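L-Ala-D/L-Glu epimerase, a muconate lactonizing enzyme (Klebsiella pneumoniae subsp. pneumoniae MGH 78578, PDB 3FCP) belongs to the enolase superfamily, joining an N-terminal domain of sheet and helices to a barrel-like C-terminal domain that holds a magnesium ion. Local coordinates at residues G61-P65 and E66-S70; Y75-P78 and L79-Q83; D115-G118 and K119-L123; Q202-D205 and A206-A210. All blocks are in the same frame, centred on the assembly; numbering follows the deposited sequence.

Interaction 1 (G61-P65 and E66-S70); sequences GVESP and EAISS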
ATOM      1  N   GLY A  61      15.116  11.208  28.935  1.00 32.48           N
ATOM      2  CA  GLY A  61      13.910  11.888  28.501  1.00 29.56           C
ATOM      3  C   GLY A  61      14.192  13.366  28.326  1.00 28.41           C
ATOM      4  O   GLY A  61      15.244  13.839  28.746  1.00 27.93           O
ATOM      5  N   VAL A  62      13.259  14.105  27.730  1.00 26.72           N
ATOM      6  CA  VAL A  62      13.466  15.535  27.506  1.00 25.57           C
ATOM      7  C   VAL A  62      13.098  16.405  28.703  1.00 25.13           C
ATOM      8  O   VAL A  62      13.354  17.610  28.698  1.00 24.14           O
ATOM      9  CB  VAL A  62      12.667  16.035  26.278  1.00 25.15           C
ATOM     10  CG1 VAL A  62      12.946  15.140  25.075  1.00 24.23           C
ATOM     11  CG2 VAL A  62      11.176  16.067  26.595  1.00 23.13           C
ATOM     12  N   GLU A  63      12.512  15.797  29.729  1.00 24.87           N
ATOM     13  CA  GLU A  63      12.094  16.538  30.919  1.00 25.90           C
ATOM     14  C   GLU A  63      12.961  16.215  32.134  1.00 26.31           C
ATOM     15  O   GLU A  63      12.951  15.095  32.640  1.00 27.46           O
ATOM     16  CB  GLU A  63      10.620  16.235  31.229  1.00 26.17           C
ATOM     17  CG  GLU A  63       9.650  16.686  30.130  1.00 28.06           C
ATOM     18  CD  GLU A  63       8.190  16.370  30.446  1.00 30.14           C
ATOM     19  OE1 GLU A  63       7.692  16.798  31.512  1.00 33.23           O
ATOM     20  OE2 GLU A  63       7.536  15.703  29.618  1.00 31.95           O
ATOM     21  N   SER A  64      13.714  17.206  32.599  1.00 27.92           N
ATOM     22  CA  SER A  64      14.591  17.029  33.753  1.00 26.86           C
ATOM     23  C   SER A  64      13.856  17.389  35.040  1.00 25.98           C
ATOM     24  O   SER A  64      12.790  18.005  35.002  1.00 25.68           O
ATOM     25  CB  SER A  64      15.815  17.933  33.617  1.00 29.16           C
ATOM     26  OG  SER A  64      15.423  19.295  33.689  1.00 30.48           O
ATOM     27  N   PRO A  65      14.413  17.003  36.198  1.00 25.93           N
ATOM     28  CA  PRO A  65      13.746  17.338  37.460  1.00 25.98           C
ATOM     29  C   PRO A  65      13.594  18.853  37.631  1.00 26.04           C
ATOM     30  O   PRO A  65      12.580  19.327  38.141  1.00 23.63           O
ATOM     31  CB  PRO A  65      14.668  16.722  38.514  1.00 27.65           C
ATOM     32  CG  PRO A  65      15.223  15.507  37.807  1.00 25.10           C
ATOM     33  CD  PRO A  65      15.531  16.063  36.424  1.00 26.99           C
ATOM     34  N   GLU A  66      14.594  19.619  37.203  1.00 25.21           N
ATOM     35  CA  GLU A  66      14.496  21.063  37.353  1.00 27.87           C
ATOM     36  C   GLU A  66      13.499  21.701  36.373  1.00 26.72           C
ATOM     37  O   GLU A  66      12.817  22.666  36.723  1.00 26.87           O
ATOM     38  CB  GLU A  66      15.880  21.726  37.244  1.00 31.22           C
ATOM     39  CG  GLU A  66      16.925  20.962  36.456  1.00 38.31           C
ATOM     40  CD  GLU A  66      17.448  19.733  37.183  1.00 37.65           C
ATOM     41  OE1 GLU A  66      17.060  18.616  36.802  1.00 39.00           O
ATOM     42  OE2 GLU A  66      18.244  19.882  38.135  1.00 37.69           O
ATOM     43  N   ALA A  67      13.391  21.159  35.164  1.00 24.51           N
ATOM     44  CA  ALA A  67      12.445  21.698  34.185  1.00 25.07           C
ATOM     45  C   ALA A  67      11.025  21.318  34.607  1.00 25.35           C
ATOM     46  O   ALA A  67      10.076  22.075  34.399  1.00 22.85           O
ATOM     47  CB  ALA A  67      12.740  21.143  32.793  1.00 24.96           C
ATOM     48  N   ILE A  68      10.890  20.132  35.191  1.00 24.41           N
ATOM     49  CA  ILE A  68       9.598  19.659  35.664  1.00 24.83           C
ATOM     50  C   ILE A  68       9.136  20.586  36.788  1.00 26.32           C
ATOM     51  O   ILE A  68       7.984  21.030  36.814  1.00 25.61           O
ATOM     52  CB  ILE A  68       9.711  18.205  36.168  1.00 22.80           C
ATOM     53  CG1 ILE A  68       9.899  17.271  34.969  1.00 20.98           C
ATOM     54  CG2 ILE A  68       8.470  17.821  36.976  1.00 23.06           C
ATOM     55  CD1 ILE A  68      10.278  15.854  35.345  1.00 23.69           C
ATOM     56  N   SER A  69      10.050  20.882  37.709  1.00 26.90           N
ATOM     57  CA  SER A  69       9.761  21.776  38.828  1.00 28.50           C
ATOM     58  C   SER A  69       9.368  23.157  38.285  1.00 27.49           C
ATOM     59  O   SER A  69       8.420  23.791  38.758  1.00 26.84           O
ATOM     60  CB  SER A  69      11.001  21.886  39.725  1.00 29.46           C
ATOM     61  OG  SER A  69      10.818  22.843  40.744  1.00 31.98           O
ATOM     62  N   SER A  70      10.106  23.611  37.281  1.00 27.68           N
ATOM     63  CA  SER A  70       9.847  24.894  36.642  1.00 28.41           C
ATOM     64  C   SER A  70       8.443  24.939  36.032  1.00 26.21           C
ATOM     65  O   SER A  70       7.721  25.914  36.207  1.00 26.15           O
ATOM     66  CB  SER A  70      10.892  25.144  35.546  1.00 31.16           C
ATOM     67  OG  SER A  70      10.533  26.254  34.744  1.00 34.11           O
TER

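Interaction 2 (Y75-P78 and L79-Q83); sequences YLTP and LLKGQ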
ATOM      1  N   TYR A  75       4.125  27.735  35.480  1.00 27.32           N
ATOM      2  CA  TYR A  75       2.993  27.611  34.571  1.00 24.73           C
ATOM      3  C   TYR A  75       1.756  26.899  35.098  1.00 24.90           C
ATOM      4  O   TYR A  75       0.663  27.460  35.072  1.00 23.20           O
ATOM      5  CB  TYR A  75       3.477  26.952  33.274  1.00 25.15           C
ATOM      6  CG  TYR A  75       4.506  27.802  32.558  1.00 25.10           C
ATOM      7  CD1 TYR A  75       4.117  28.907  31.801  1.00 24.41           C
ATOM      8  CD2 TYR A  75       5.870  27.554  32.706  1.00 24.67           C
ATOM      9  CE1 TYR A  75       5.063  29.751  31.212  1.00 26.36           C
ATOM     10  CE2 TYR A  75       6.827  28.395  32.124  1.00 25.17           C
ATOM     11  CZ  TYR A  75       6.414  29.491  31.381  1.00 25.98           C
ATOM     12  OH  TYR A  75       7.346  30.343  30.830  1.00 26.67           O
ATOM     13  N   LEU A  76       1.913  25.672  35.578  1.00 23.44           N
ATOM     14  CA  LEU A  76       0.767  24.935  36.078  1.00 23.60           C
ATOM     15  C   LEU A  76       0.123  25.559  37.319  1.00 24.70           C
ATOM     16  O   LEU A  76      -1.102  25.581  37.436  1.00 24.62           O
ATOM     17  CB  LEU A  76       1.165  23.481  36.355  1.00 22.98           C
ATOM     18  CG  LEU A  76       1.350  22.656  35.077  1.00 24.74           C
ATOM     19  CD1 LEU A  76       2.149  21.375  35.370  1.00 23.27           C
ATOM     20  CD2 LEU A  76      -0.019  22.333  34.490  1.00 24.67           C
ATOM     21  N   THR A  77       0.939  26.082  38.234  1.00 23.29           N
ATOM     22  CA  THR A  77       0.398  26.666  39.453  1.00 25.23           C
ATOM     23  C   THR A  77      -0.517  27.866  39.202  1.00 26.59           C
ATOM     24  O   THR A  77      -1.663  27.880  39.655  1.00 23.70           O
ATOM     25  CB  THR A  77       1.530  27.039  40.427  1.00 25.75           C
ATOM     26  OG1 THR A  77       2.201  25.841  40.839  1.00 25.02           O
ATOM     27  CG2 THR A  77       0.974  27.747  41.666  1.00 26.64           C
ATOM     28  N   PRO A  78      -0.036  28.883  38.474  1.00 27.23           N
ATOM     29  CA  PRO A  78      -0.940  30.016  38.248  1.00 28.43           C
ATOM     30  C   PRO A  78      -2.124  29.669  37.341  1.00 29.20           C
ATOM     31  O   PRO A  78      -3.163  30.328  37.382  1.00 29.79           O
ATOM     32  CB  PRO A  78      -0.018  31.088  37.657  1.00 28.45           C
ATOM     33  CG  PRO A  78       1.070  30.284  36.989  1.00 30.84           C
ATOM     34  CD  PRO A  78       1.326  29.191  38.003  1.00 28.96           C
ATOM     35  N   LEU A  79      -1.979  28.623  36.535  1.00 27.75           N
ATOM     36  CA  LEU A  79      -3.048  28.219  35.633  1.00 27.63           C
ATOM     37  C   LEU A  79      -4.188  27.511  36.372  1.00 27.63           C
ATOM     38  O   LEU A  79      -5.366  27.695  36.045  1.00 26.06           O
ATOM     39  CB  LEU A  79      -2.472  27.306  34.539  1.00 28.97           C
ATOM     40  CG  LEU A  79      -3.342  26.702  33.424  1.00 29.43           C
ATOM     41  CD1 LEU A  79      -4.218  25.620  33.999  1.00 32.77           C
ATOM     42  CD2 LEU A  79      -4.180  27.787  32.743  1.00 27.56           C
ATOM     43  N   LEU A  80      -3.836  26.724  37.385  1.00 27.64           N
ATOM     44  CA  LEU A  80      -4.820  25.944  38.133  1.00 26.66           C
ATOM     45  C   LEU A  80      -5.387  26.549  39.420  1.00 27.99           C
ATOM     46  O   LEU A  80      -6.479  26.179  39.846  1.00 27.38           O
ATOM     47  CB  LEU A  80      -4.236  24.560  38.436  1.00 25.62           C
ATOM     48  CG  LEU A  80      -3.871  23.740  37.189  1.00 27.57           C
ATOM     49  CD1 LEU A  80      -3.183  22.438  37.597  1.00 27.04           C
ATOM     50  CD2 LEU A  80      -5.131  23.462  36.375  1.00 27.07           C
ATOM     51  N   LYS A  81      -4.666  27.464  40.050  1.00 30.35           N
ATOM     52  CA  LYS A  81      -5.179  28.057  41.282  1.00 33.40           C
ATOM     53  C   LYS A  81      -6.484  28.820  41.042  1.00 34.45           C
ATOM     54  O   LYS A  81      -6.566  29.682  40.169  1.00 34.22           O
ATOM     55  CB  LYS A  81      -4.115  28.958  41.912  1.00 35.36           C
ATOM     56  CG  LYS A  81      -2.984  28.151  42.564  1.00 39.32           C
ATOM     57  CD  LYS A  81      -1.776  29.004  42.919  1.00 42.51           C
ATOM     58  CE  LYS A  81      -2.082  30.041  43.974  1.00 43.70           C
ATOM     59  NZ  LYS A  81      -0.864  30.852  44.257  1.00 45.02           N
ATOM     60  N   GLY A  82      -7.511  28.474  41.812  1.00 34.53           N
ATOM     61  CA  GLY A  82      -8.802  29.119  41.656  1.00 33.40           C
ATOM     62  C   GLY A  82      -9.788  28.266  40.875  1.00 32.79           C
ATOM     63  O   GLY A  82     -10.989  28.530  40.889  1.00 34.33           O
ATOM     64  N   GLN A  83      -9.288  27.235  40.198  1.00 31.01           N
ATOM     65  CA  GLN A  83     -10.141  26.351  39.406  1.00 30.05           C
ATOM     66  C   GLN A  83     -10.758  25.232  40.242  1.00 30.61           C
ATOM     67  O   GLN A  83     -10.179  24.793  41.238  1.00 28.45           O
ATOM     68  CB  GLN A  83      -9.336  25.716  38.266  1.00 28.52           C
ATOM     69  CG  GLN A  83      -8.762  26.707  37.260  1.00 29.98           C
ATOM     70  CD  GLN A  83      -9.841  27.378  36.435  1.00 29.43           C
ATOM     71  OE1 GLN A  83     -10.669  26.708  35.822  1.00 32.72           O
ATOM     72  NE2 GLN A  83      -9.837  28.705  36.412  1.00 30.12           N
TER

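Interaction 3 (D115-G118 and K119-L123); sequences DAQG and KALGL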
ATOM      1  N   ASP A 115      -5.542  12.074  44.078  1.00 21.79           N
ATOM      2  CA  ASP A 115      -5.335  11.724  45.484  1.00 22.90           C
ATOM      3  C   ASP A 115      -6.341  12.497  46.338  1.00 22.84           C
ATOM      4  O   ASP A 115      -7.035  11.919  47.171  1.00 21.36           O
ATOM      5  CB  ASP A 115      -3.894  12.067  45.909  1.00 22.68           C
ATOM      6  CG  ASP A 115      -3.576  11.654  47.348  1.00 23.02           C
ATOM      7  OD1 ASP A 115      -4.151  10.659  47.840  1.00 20.03           O
ATOM      8  OD2 ASP A 115      -2.727  12.320  47.984  1.00 23.02           O
ATOM      9  N   ALA A 116      -6.442  13.801  46.095  1.00 22.84           N
ATOM     10  CA  ALA A 116      -7.346  14.660  46.851  1.00 23.97           C
ATOM     11  C   ALA A 116      -8.825  14.340  46.647  1.00 24.25           C
ATOM     12  O   ALA A 116      -9.594  14.326  47.608  1.00 25.12           O
ATOM     13  CB  ALA A 116      -7.076  16.135  46.515  1.00 23.21           C
ATOM     14  N   GLN A 117      -9.241  14.080  45.413  1.00 24.60           N
ATOM     15  CA  GLN A 117     -10.651  13.771  45.189  1.00 27.51           C
ATOM     16  C   GLN A 117     -10.975  12.384  45.746  1.00 27.44           C
ATOM     17  O   GLN A 117     -12.116  12.101  46.114  1.00 25.80           O
ATOM     18  CB  GLN A 117     -10.999  13.861  43.700  1.00 28.98           C
ATOM     19  CG  GLN A 117     -12.506  13.796  43.402  1.00 35.11           C
ATOM     20  CD  GLN A 117     -13.323  14.886  44.109  1.00 37.62           C
ATOM     21  OE1 GLN A 117     -12.775  15.824  44.692  1.00 39.89           O
ATOM     22  NE2 GLN A 117     -14.644  14.767  44.042  1.00 38.51           N
ATOM     23  N   GLY A 118      -9.966  11.518  45.809  1.00 27.84           N
ATOM     24  CA  GLY A 118     -10.180  10.192  46.363  1.00 27.13           C
ATOM     25  C   GLY A 118     -10.451  10.334  47.852  1.00 25.66           C
ATOM     26  O   GLY A 118     -11.393   9.746  48.389  1.00 25.26           O
ATOM     27  N   LYS A 119      -9.630  11.127  48.527  1.00 24.75           N
ATOM     28  CA  LYS A 119      -9.819  11.345  49.959  1.00 25.75           C
ATOM     29  C   LYS A 119     -11.181  12.012  50.196  1.00 26.50           C
ATOM     30  O   LYS A 119     -11.832  11.765  51.202  1.00 26.98           O
ATOM     31  CB  LYS A 119      -8.714  12.241  50.519  1.00 26.51           C
ATOM     32  CG  LYS A 119      -7.308  11.667  50.458  1.00 27.23           C
ATOM     33  CD  LYS A 119      -6.328  12.683  51.024  1.00 29.27           C
ATOM     34  CE  LYS A 119      -4.884  12.233  50.914  1.00 28.88           C
ATOM     35  NZ  LYS A 119      -3.971  13.262  51.505  1.00 27.69           N
ATOM     36  N   ALA A 120     -11.608  12.847  49.253  1.00 26.34           N
ATOM     37  CA  ALA A 120     -12.887  13.546  49.365  1.00 26.94           C
ATOM     38  C   ALA A 120     -14.097  12.623  49.224  1.00 27.35           C
ATOM     39  O   ALA A 120     -15.181  12.937  49.718  1.00 26.38           O
ATOM     40  CB  ALA A 120     -12.964  14.660  48.325  1.00 26.76           C
ATOM     41  N   LEU A 121     -13.918  11.492  48.545  1.00 25.95           N
ATOM     42  CA  LEU A 121     -15.005  10.538  48.344  1.00 25.45           C
ATOM     43  C   LEU A 121     -14.806   9.286  49.190  1.00 25.86           C
ATOM     44  O   LEU A 121     -15.614   8.355  49.132  1.00 25.47           O
ATOM     45  CB  LEU A 121     -15.091  10.140  46.864  1.00 26.25           C
ATOM     46  CG  LEU A 121     -15.340  11.288  45.882  1.00 26.83           C
ATOM     47  CD1 LEU A 121     -15.308  10.770  44.441  1.00 26.72           C
ATOM     48  CD2 LEU A 121     -16.678  11.933  46.201  1.00 27.35           C
ATOM     49  N   GLY A 122     -13.721   9.266  49.960  1.00 25.08           N
ATOM     50  CA  GLY A 122     -13.424   8.117  50.797  1.00 26.32           C
ATOM     51  C   GLY A 122     -13.181   6.891  49.938  1.00 26.47           C
ATOM     52  O   GLY A 122     -13.543   5.772  50.310  1.00 26.23           O
ATOM     53  N   LEU A 123     -12.556   7.106  48.784  1.00 25.76           N
ATOM     54  CA  LEU A 123     -12.285   6.023  47.845  1.00 26.06           C
ATOM     55  C   LEU A 123     -10.856   6.031  47.324  1.00 25.53           C
ATOM     56  O   LEU A 123     -10.245   7.087  47.180  1.00 24.89           O
ATOM     57  CB  LEU A 123     -13.239   6.122  46.651  1.00 27.27           C
ATOM     58  CG  LEU A 123     -14.722   5.841  46.902  1.00 28.17           C
ATOM     59  CD1 LEU A 123     -15.535   6.225  45.676  1.00 26.49           C
ATOM     60  CD2 LEU A 123     -14.912   4.361  47.234  1.00 27.28           C
TER
HETATM   61  O   HOH W   1      -1.797  11.872  50.577  1.00 30.35           O

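Interaction 4 (Q202-D205 and A206-A210); sequences QAWD and AATGA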
ATOM      1  N   GLN A 202      16.550   1.801  23.091  1.00 26.62           N
ATOM      2  CA  GLN A 202      16.946   2.574  21.908  1.00 27.55           C
ATOM      3  C   GLN A 202      18.368   2.430  21.372  1.00 27.51           C
ATOM      4  O   GLN A 202      18.685   3.002  20.337  1.00 27.50           O
ATOM      5  CB  GLN A 202      16.717   4.069  22.157  1.00 28.51           C
ATOM      6  CG  GLN A 202      15.276   4.502  22.300  1.00 29.22           C
ATOM      7  CD  GLN A 202      15.145   6.016  22.403  1.00 30.58           C
ATOM      8  OE1 GLN A 202      15.380   6.613  23.461  1.00 30.42           O
ATOM      9  NE2 GLN A 202      14.786   6.645  21.297  1.00 29.02           N
ATOM     10  N   ALA A 203      19.208   1.659  22.048  1.00 27.81           N
ATOM     11  CA  ALA A 203      20.610   1.529  21.663  1.00 27.24           C
ATOM     12  C   ALA A 203      20.993   1.003  20.285  1.00 25.52           C
ATOM     13  O   ALA A 203      22.013   1.412  19.735  1.00 26.50           O
ATOM     14  CB  ALA A 203      21.353   0.720  22.736  1.00 27.52           C
ATOM     15  N   TRP A 204      20.193   0.119  19.705  1.00 25.43           N
ATOM     16  CA  TRP A 204      20.565  -0.459  18.419  1.00 24.76           C
ATOM     17  C   TRP A 204      20.124   0.212  17.136  1.00 24.64           C
ATOM     18  O   TRP A 204      19.012   0.719  17.021  1.00 24.66           O
ATOM     19  CB  TRP A 204      20.117  -1.920  18.339  1.00 22.73           C
ATOM     20  CG  TRP A 204      20.764  -2.832  19.336  1.00 23.67           C
ATOM     21  CD1 TRP A 204      21.955  -2.643  19.980  1.00 25.44           C
ATOM     22  CD2 TRP A 204      20.280  -4.111  19.755  1.00 23.52           C
ATOM     23  NE1 TRP A 204      22.244  -3.729  20.774  1.00 23.66           N
ATOM     24  CE2 TRP A 204      21.232  -4.645  20.656  1.00 25.02           C
ATOM     25  CE3 TRP A 204      19.133  -4.861  19.456  1.00 22.27           C
ATOM     26  CZ2 TRP A 204      21.073  -5.895  21.257  1.00 22.39           C
ATOM     27  CZ3 TRP A 204      18.976  -6.103  20.052  1.00 23.85           C
ATOM     28  CH2 TRP A 204      19.942  -6.608  20.944  1.00 24.52           C
ATOM     29  N   ASP A 205      21.026   0.184  16.163  1.00 25.47           N
ATOM     30  CA  ASP A 205      20.749   0.704  14.837  1.00 26.22           C
ATOM     31  C   ASP A 205      19.908  -0.416  14.220  1.00 25.14           C
ATOM     32  O   ASP A 205      19.845  -1.519  14.771  1.00 23.57           O
ATOM     33  CB  ASP A 205      22.046   0.862  14.045  1.00 27.35           C
ATOM     34  CG  ASP A 205      22.841  -0.434  13.982  1.00 28.72           C
ATOM     35  OD1 ASP A 205      23.572  -0.727  14.949  1.00 30.80           O
ATOM     36  OD2 ASP A 205      22.720  -1.166  12.979  1.00 28.80           O
ATOM     37  N   ALA A 206      19.289  -0.144  13.078  1.00 24.72           N
ATOM     38  CA  ALA A 206      18.436  -1.115  12.394  1.00 23.70           C
ATOM     39  C   ALA A 206      19.087  -2.463  12.072  1.00 23.99           C
ATOM     40  O   ALA A 206      18.473  -3.516  12.259  1.00 23.25           O
ATOM     41  CB  ALA A 206      17.877  -0.494  11.115  1.00 24.45           C
ATOM     42  N   ALA A 207      20.320  -2.435  11.579  1.00 22.94           N
ATOM     43  CA  ALA A 207      21.027  -3.667  11.225  1.00 23.70           C
ATOM     44  C   ALA A 207      21.373  -4.499  12.467  1.00 24.05           C
ATOM     45  O   ALA A 207      21.170  -5.713  12.498  1.00 25.68           O
ATOM     46  CB  ALA A 207      22.302  -3.327  10.429  1.00 22.41           C
ATOM     47  N   THR A 208      21.894  -3.836  13.492  1.00 24.37           N
ATOM     48  CA  THR A 208      22.245  -4.507  14.735  1.00 24.60           C
ATOM     49  C   THR A 208      20.965  -5.042  15.377  1.00 24.42           C
ATOM     50  O   THR A 208      20.946  -6.132  15.939  1.00 23.90           O
ATOM     51  CB  THR A 208      22.932  -3.523  15.704  1.00 25.01           C
ATOM     52  OG1 THR A 208      24.148  -3.047  15.108  1.00 26.10           O
ATOM     53  CG2 THR A 208      23.239  -4.197  17.043  1.00 25.06           C
ATOM     54  N   GLY A 209      19.893  -4.262  15.282  1.00 24.20           N
ATOM     55  CA  GLY A 209      18.626  -4.675  15.859  1.00 22.84           C
ATOM     56  C   GLY A 209      18.050  -5.935  15.234  1.00 23.02           C
ATOM     57  O   GLY A 209      17.547  -6.813  15.946  1.00 23.70           O
ATOM     58  N   ALA A 210      18.109  -6.028  13.907  1.00 21.32           N
ATOM     59  CA  ALA A 210      17.594  -7.205  13.215  1.00 22.44           C
ATOM     60  C   ALA A 210      18.364  -8.442  13.674  1.00 23.50           C
ATOM     61  O   ALA A 210      17.773  -9.457  14.045  1.00 23.66           O
ATOM     62  CB  ALA A 210      17.725  -7.034  11.704  1.00 21.88           C
TER

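Interaction 1 (G61-P65 and E66-S70)
S64 and P65 lead the chain into helix 65-80, and its first backbone bonds close at once: I68 N reaches S64 O at 2.9 Å and S69 N reaches P65 O at 3.0 Å. S64 is the N-cap. Its hydroxyl lies between the backbone N and the carbonyl carbon (chi1 66°), which turns it back over the first turn, and OG accepts from A67 N at 3.1 Å. Serine suits the place because its hydroxyl is short enough to act as the acceptor for this amide. P65 follows well, since its ring holds a helical phi and it has no N-H to satisfy. The carboxylate of E66 folds alongside that ring, with E66 OE1 3.0 Å from P65 CD; the charge near the helix start is probably favourable. OE1 also bonds Y75 OH of the second subunit, while OE2 forms a salt bridge with R372. The I68 side chain crosses that of E63 at about a right angle, with I68 CG1 3.9 Å from E63 CB, while E63 OE1 accepts from F104 N. P65 and I68 rest on V36 of strand 33-42, and E63 ties the approach to helix 103-121, so the helix starts against both sheet and helix.

Interaction 2 (Y75-P78 and L79-Q83)
L79, T77 and K81 carry this last turn of helix 65-80. T77 and K81 lie side by side, pointing the same way, and T77 CG2 meets K81 CD at 3.3 Å, tighter than usual for two carbons. T77 OG1 sits beside the backbone N (chi1 -64°), which puts the CG2 methyl anti to that N, alongside the lysine chain; OG1 itself bonds I72 O, five residues earlier. A beta-branched threonine thus offers an apolar and a polar side at once, and the long methylene chain of K81 can lie over the former. L79 packs on the backbone of the preceding turn: its CB is 3.2 Å from Y75 O, the same carbonyl that its N reaches in a somewhat bent bond (140°). The helix is kinked at P78, whose N has no hydrogen to give to the turn before. On the buried side L76 CD2 meets L80 CD1 at 4.4 Å, two leucines that pack on I109 of helix 103-121. K81 leaves helical angles, though its N still bonds T77 O at 3.1 Å. It is a helix C-terminus running into a type II beta turn, L80 to Q83, with glycine at G82, where phi is positive; G82 and Q83 form backbone hydrogen bonds with V7, at the start of strand 7-17, within the family's N-terminal domain.

Interaction 3 (D115-G118 and K119-L123)
G118 O takes two amides from opposite faces of its carbonyl plane. L121 N stands well above that plane at 3.1 Å, while L123 N comes from the other side at 2.9 Å in a nearly straight bond (167°). Glycine fits here because a beta carbon on G118 would run into L123 O. L121 N also makes a weak bond to Q117 O. This is a Schellman motif closing helix 103-121: G122, with a phi of 63° that glycine readily adopts, is the C-prime residue, and beside the bond from L123 N to G118 O there is a weak one from G122 N to K119 O. Farther back along the helix, K119 reaches D115 one turn earlier. Its chain is fully extended beyond CG, which lays K119 CE 3.5 Å from D115 OD1 and leaves the salt bridge from K119 NZ to D115 OD2 long, at 3.9 Å. A water joins the two, 2.7 Å from K119 NZ and 2.8 Å from D115 OD2. The buried carboxylate also accepts from L358 N and I49 N, and NZ bonds C47 O, so each charge has backbone partners outside the helix; NZ has a weak, long ion pair with E361 as well. Q117 bends at chi2 (57°), bringing NE2 to 4.0 Å from L121 CG, while its OE1 accepts from R42. L121 itself packs against L123 of the third subunit.

Interaction 4 (Q202-D205 and A206-A210)
D205 OD2 accepts from T208 N at 2.8 Å in a nearly straight bond (165°), with the amide approaching from above the carboxylate plane. This bond makes D205 the N-cap of helix 206-218. The same oxygen has a weak further bond from Q323 of the fourth subunit, and A207 N lies 3.1 Å from it. Aspartate suits the place because it accepts at the start of a helix, where the dipole probably favours a negative charge. Its CG sits between the backbone N and the carbonyl carbon (chi1 55°), which swings the carboxylate over the first turn. The other oxygen, OD1, accepts from T208 OG1; the modelled separation is very short, so its exact value is doubtful. D205 O meanwhile receives G209 N at 2.8 Å, the first backbone bond of the helix. T208 uses both branches: with OG1 turned to the aspartate, its methyl stands over one face of W204, CG2 lying 3.7 Å from the centroid of the five-membered ring in a CH-pi contact. The W204 ring also reaches G209, with W204 CE3 3.6 Å from G209 CA. Glycine suits that position, as a beta carbon would be tight against D205 O. W204 and T208 both pack on L176 at the start of helix 176-189, and A207 meets W324 of the fourth subunit. Residues 202-210 thus run from the loop after strand 195-199 into helix 206-218 of the barrel, with helix 176-189 alongside.

Interactions 1 and 2 lie in series on helix 65-80, capping its start and finishing its end, with centres 18 Å apart; S70 O of the first is 4.3 Å from Y75 CD2 of the second. They also meet through the assembly, because E66 of one chain bonds Y75 of the second subunit. Interaction 3 ends helix 103-121, which packs beside that helix in the same domain, 20 Å from interaction 2 between centres. Interaction 4 belongs to the barrel domain, with its centre 46 Å from that of interaction 3. Yet its nearest atoms come within about 7 Å of interaction 1, and the side chains of E63 and W204 lie about 14 and 13 Å from the magnesium ion held by N201, D250 and E251.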